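Local coordinates for ESX-5 secretion-associated protein EspG5 (Mycobacterium marinum, PDB 6VJ5) that acts as a specific chaperone for cognate PE/PPE proteins, keeping their dimers from aggregating and supporting secretion of LipY and PE31/PPE18, at residues D42-D45 and W46-E49; V67-Q70 and V71-M75. All blocks are in the same frame, centred on the assembly; numbering follows the deposited sequence.

Interaction 1 of 2, residues D42-D45 and W46-E49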
# COMPACT_ATOMS: atom_id res chain seq x y z
N ASP C 42 12.99 3.12 -0.37
CA ASP C 42 14.42 3.34 -0.60
C ASP C 42 14.70 4.16 -1.86
O ASP C 42 15.85 4.56 -2.07
CB ASP C 42 15.14 1.99 -0.69
CG ASP C 42 14.40 0.97 -1.55
OD1 ASP C 42 13.14 0.96 -1.52
OD2 ASP C 42 15.06 0.18 -2.25
N SER C 43 13.69 4.43 -2.69
CA SER C 43 13.93 5.18 -3.91
C SER C 43 12.63 5.80 -4.43
O SER C 43 11.58 5.15 -4.43
CB SER C 43 14.54 4.29 -4.99
OG SER C 43 15.05 5.06 -6.07
N ASN C 44 12.72 7.05 -4.86
CA ASN C 44 11.65 7.73 -5.58
C ASN C 44 12.02 7.99 -7.04
O ASN C 44 11.34 8.78 -7.70
CB ASN C 44 11.30 9.04 -4.88
CG ASN C 44 10.22 8.87 -3.82
OD1 ASN C 44 9.70 7.77 -3.60
ND2 ASN C 44 9.87 9.97 -3.15
N ASP C 45 13.07 7.34 -7.55
CA ASP C 45 13.51 7.56 -8.93
C ASP C 45 12.58 6.89 -9.94
O ASP C 45 12.54 7.32 -11.10
CB ASP C 45 14.94 7.05 -9.11
CG ASP C 45 15.54 7.44 -10.46
OD1 ASP C 45 14.91 8.24 -11.19
OD2 ASP C 45 16.63 6.94 -10.80
N TRP C 46 11.84 5.85 -9.54
CA TRP C 46 10.84 5.27 -10.43
C TRP C 46 9.71 6.25 -10.72
O TRP C 46 8.94 6.04 -11.66
CB TRP C 46 10.28 3.98 -9.83
CG TRP C 46 9.39 4.16 -8.63
CD1 TRP C 46 9.78 4.44 -7.35
CD2 TRP C 46 7.96 4.05 -8.59
NE1 TRP C 46 8.68 4.52 -6.52
CE2 TRP C 46 7.55 4.29 -7.26
CE3 TRP C 46 6.98 3.79 -9.56
CZ2 TRP C 46 6.21 4.26 -6.87
CZ3 TRP C 46 5.65 3.76 -9.17
CH2 TRP C 46 5.28 4.00 -7.84
N LEU C 47 9.59 7.32 -9.92
CA LEU C 47 8.65 8.39 -10.24
C LEU C 47 9.04 9.11 -11.53
O LEU C 47 8.16 9.55 -12.28
CB LEU C 47 8.58 9.38 -9.08
CG LEU C 47 8.20 8.80 -7.72
CD1 LEU C 47 8.34 9.83 -6.61
CD2 LEU C 47 6.78 8.27 -7.78
N ASN C 48 10.34 9.24 -11.80
CA ASN C 48 10.81 9.91 -13.01
C ASN C 48 10.32 9.22 -14.28
O ASN C 48 10.39 9.82 -15.36
CB ASN C 48 12.34 9.97 -13.03
CG ASN C 48 12.89 11.25 -12.43
OD1 ASN C 48 12.27 12.31 -12.54
ND2 ASN C 48 14.06 11.17 -11.82
N GLU C 49 9.86 7.98 -14.18
CA GLU C 49 9.34 7.26 -15.34
C GLU C 49 7.89 7.61 -15.65
O GLU C 49 7.46 7.42 -16.79
CB GLU C 49 9.48 5.75 -15.10
CG GLU C 49 10.88 5.20 -15.39
CD GLU C 49 11.21 3.94 -14.61
OE1 GLU C 49 10.31 3.35 -13.98
OE2 GLU C 49 12.40 3.53 -14.63
O HOH W 1 13.06 4.12 -7.76
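N44 and D45 fold against L47 and N48 in a local 3-10 turn at the surface. It lies in the loop between helices 14-23 and 51-58. Two i to i+3 backbone bonds define it. L47 N donates to N44 O at 3.2 Å, and N48 N donates to D45 O at 3.0 Å. The side chains repeat the second step. N48 ND2 gives a bond to D45 OD1 at 3.1 Å, with an N-H...O angle of 159°. It meets the carboxylate on the anti side, 30° out of its plane, and the two flat groups stand 90° apart. The N44 side chain lies alongside L47, whose CD1 is 3.5 Å from N44 CG, while N44 ND2 bonds to Y38. S43 O meets the W46 indole edge, 3.5 Å from CD1. One water joins S43 OG to W46 N, which donates to it at 2.8 Å. L47 is buried against W18, A22 and M53. W46 stacks on a side chain of another protein, and D42 OD1 forms a salt bridge there, so the turn lies at a protein interface. With ND2 bonded to D45 and OD1 to R57, the N48 amide is held at both ends, which probably fixes its rotation.

Interaction 2 of 2, residues V67-Q70 and V71-M75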
# COMPACT_ATOMS: atom_id res chain seq x y z
N VAL C 67 10.55 20.92 -6.50
CA VAL C 67 9.24 21.50 -6.75
C VAL C 67 9.31 23.00 -6.56
O VAL C 67 9.92 23.49 -5.60
CB VAL C 67 8.19 20.86 -5.82
CG1 VAL C 67 6.84 21.54 -5.99
CG2 VAL C 67 8.06 19.36 -6.09
N ASN C 68 8.72 23.75 -7.49
CA ASN C 68 8.52 25.19 -7.33
C ASN C 68 8.19 25.51 -5.88
O ASN C 68 7.31 24.88 -5.28
CB ASN C 68 7.41 25.65 -8.27
CG ASN C 68 7.13 27.14 -8.17
OD1 ASN C 68 6.80 27.64 -7.11
ND2 ASN C 68 7.26 27.84 -9.30
N GLU C 69 8.91 26.47 -5.30
CA GLU C 69 8.85 26.64 -3.85
C GLU C 69 7.54 27.27 -3.40
O GLU C 69 7.06 26.96 -2.30
CB GLU C 69 10.04 27.48 -3.37
CG GLU C 69 10.05 27.74 -1.87
CD GLU C 69 9.82 26.48 -1.03
OE1 GLU C 69 10.47 25.45 -1.29
OE2 GLU C 69 8.97 26.54 -0.12
N GLN C 70 6.94 28.15 -4.20
CA GLN C 70 5.62 28.67 -3.85
C GLN C 70 4.61 27.53 -3.78
O GLN C 70 3.84 27.42 -2.82
CB GLN C 70 5.19 29.74 -4.85
CG GLN C 70 5.99 31.04 -4.80
CD GLN C 70 7.31 30.96 -5.57
OE1 GLN C 70 7.63 29.94 -6.16
NE2 GLN C 70 8.07 32.05 -5.55
N VAL C 71 4.62 26.66 -4.79
CA VAL C 71 3.74 25.49 -4.80
C VAL C 71 4.05 24.58 -3.61
O VAL C 71 3.14 24.12 -2.91
CB VAL C 71 3.87 24.73 -6.13
CG1 VAL C 71 3.05 23.45 -6.10
CG2 VAL C 71 3.47 25.62 -7.30
N ALA C 72 5.33 24.29 -3.39
CA ALA C 72 5.71 23.41 -2.29
C ALA C 72 5.28 23.99 -0.95
O ALA C 72 5.00 23.23 -0.01
CB ALA C 72 7.21 23.16 -2.31
N ALA C 73 5.23 25.31 -0.83
CA ALA C 73 4.72 25.92 0.39
C ALA C 73 3.24 25.62 0.58
O ALA C 73 2.79 25.34 1.69
CB ALA C 73 4.96 27.43 0.37
N ARG C 74 2.46 25.65 -0.51
CA ARG C 74 1.04 25.35 -0.41
C ARG C 74 0.80 23.90 -0.04
O ARG C 74 -0.08 23.59 0.77
CB ARG C 74 0.34 25.69 -1.73
CG ARG C 74 0.67 27.08 -2.26
CD ARG C 74 -0.30 27.53 -3.34
NE ARG C 74 -0.06 28.92 -3.72
CZ ARG C 74 0.77 29.31 -4.68
NH1 ARG C 74 1.44 28.40 -5.38
NH2 ARG C 74 0.92 30.60 -4.95
N MET C 75 1.58 22.98 -0.62
CA MET C 75 1.43 21.57 -0.30
C MET C 75 1.72 21.29 1.17
O MET C 75 1.13 20.38 1.76
CB MET C 75 2.37 20.73 -1.17
CG MET C 75 2.19 20.95 -2.65
SD MET C 75 0.57 20.39 -3.19
CE MET C 75 0.82 18.62 -3.20
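N68 and V71 meet at the start of helix 69-79, where N68 holds the N-cap position. Two capping bonds converge on N68 OD1. V71 N reaches it at 3.3 Å in a weak but nearly straight bond, with an N-H...O angle of 166°. Q70 N reaches it at 3.0 Å, also weakly and with a more bent geometry. In N68, CG stands anti to the backbone N (chi1 180°), and with chi2 at -59° this brings OD1 to the amides of Q70 and V71.

The main-chain bonds start at the same residue. A72 N donates to N68 O at 2.8 Å. A73 N to E69 O and R74 N to Q70 O continue the i to i+4 pattern.

Apolar contacts lie beside the cap. V67, the residue before the N-cap, places CG1 4.0 Å from A72 CB and 4.2 Å from V71 CG1. It also touches L20, L23 and L24, and A72 rests on L24 as well. V71 CG2 comes against the N68 amide, 3.9 Å from OD1, and the two side chains cross at about a right angle.

R74 CG sits 3.2 Å from Q70 O, which also lies over one face of the guanidinium. V71 CG2 lies at the edge of that group, in its plane. R74 NE forms a salt bridge with D141, at the end of strand 136-141, and so ties the helix to the large antiparallel sheet. Further along, M75 packs on F17 and L20 of helix 14-23. The arrangement is an asparagine N-cap, in which a side-chain oxygen takes up amides of the first helical turn, with a hydrophobic staple-like contact between V67 and A72.

In the fold
Interaction 1 comes first along the chain. Helix 51-58 and strand 62-63 lie between the two, and interaction 2 opens at the end of strand 66-67. Their centres are 20 Å apart, and their nearest atoms are about 10 Å apart, so they do not touch. Both lie on the same side of the chain's centre. Helix 14-23 is their common neighbour. The 42-49 turn uses W18 and A22, while the 67-75 segment uses F17, L20 and L23. Interaction 1 thus lies farther out, at the edge that faces another protein. Interaction 2 lies closer in and joins helix 69-79 to helix 14-23 and, through R74 and D141, to the large sheet.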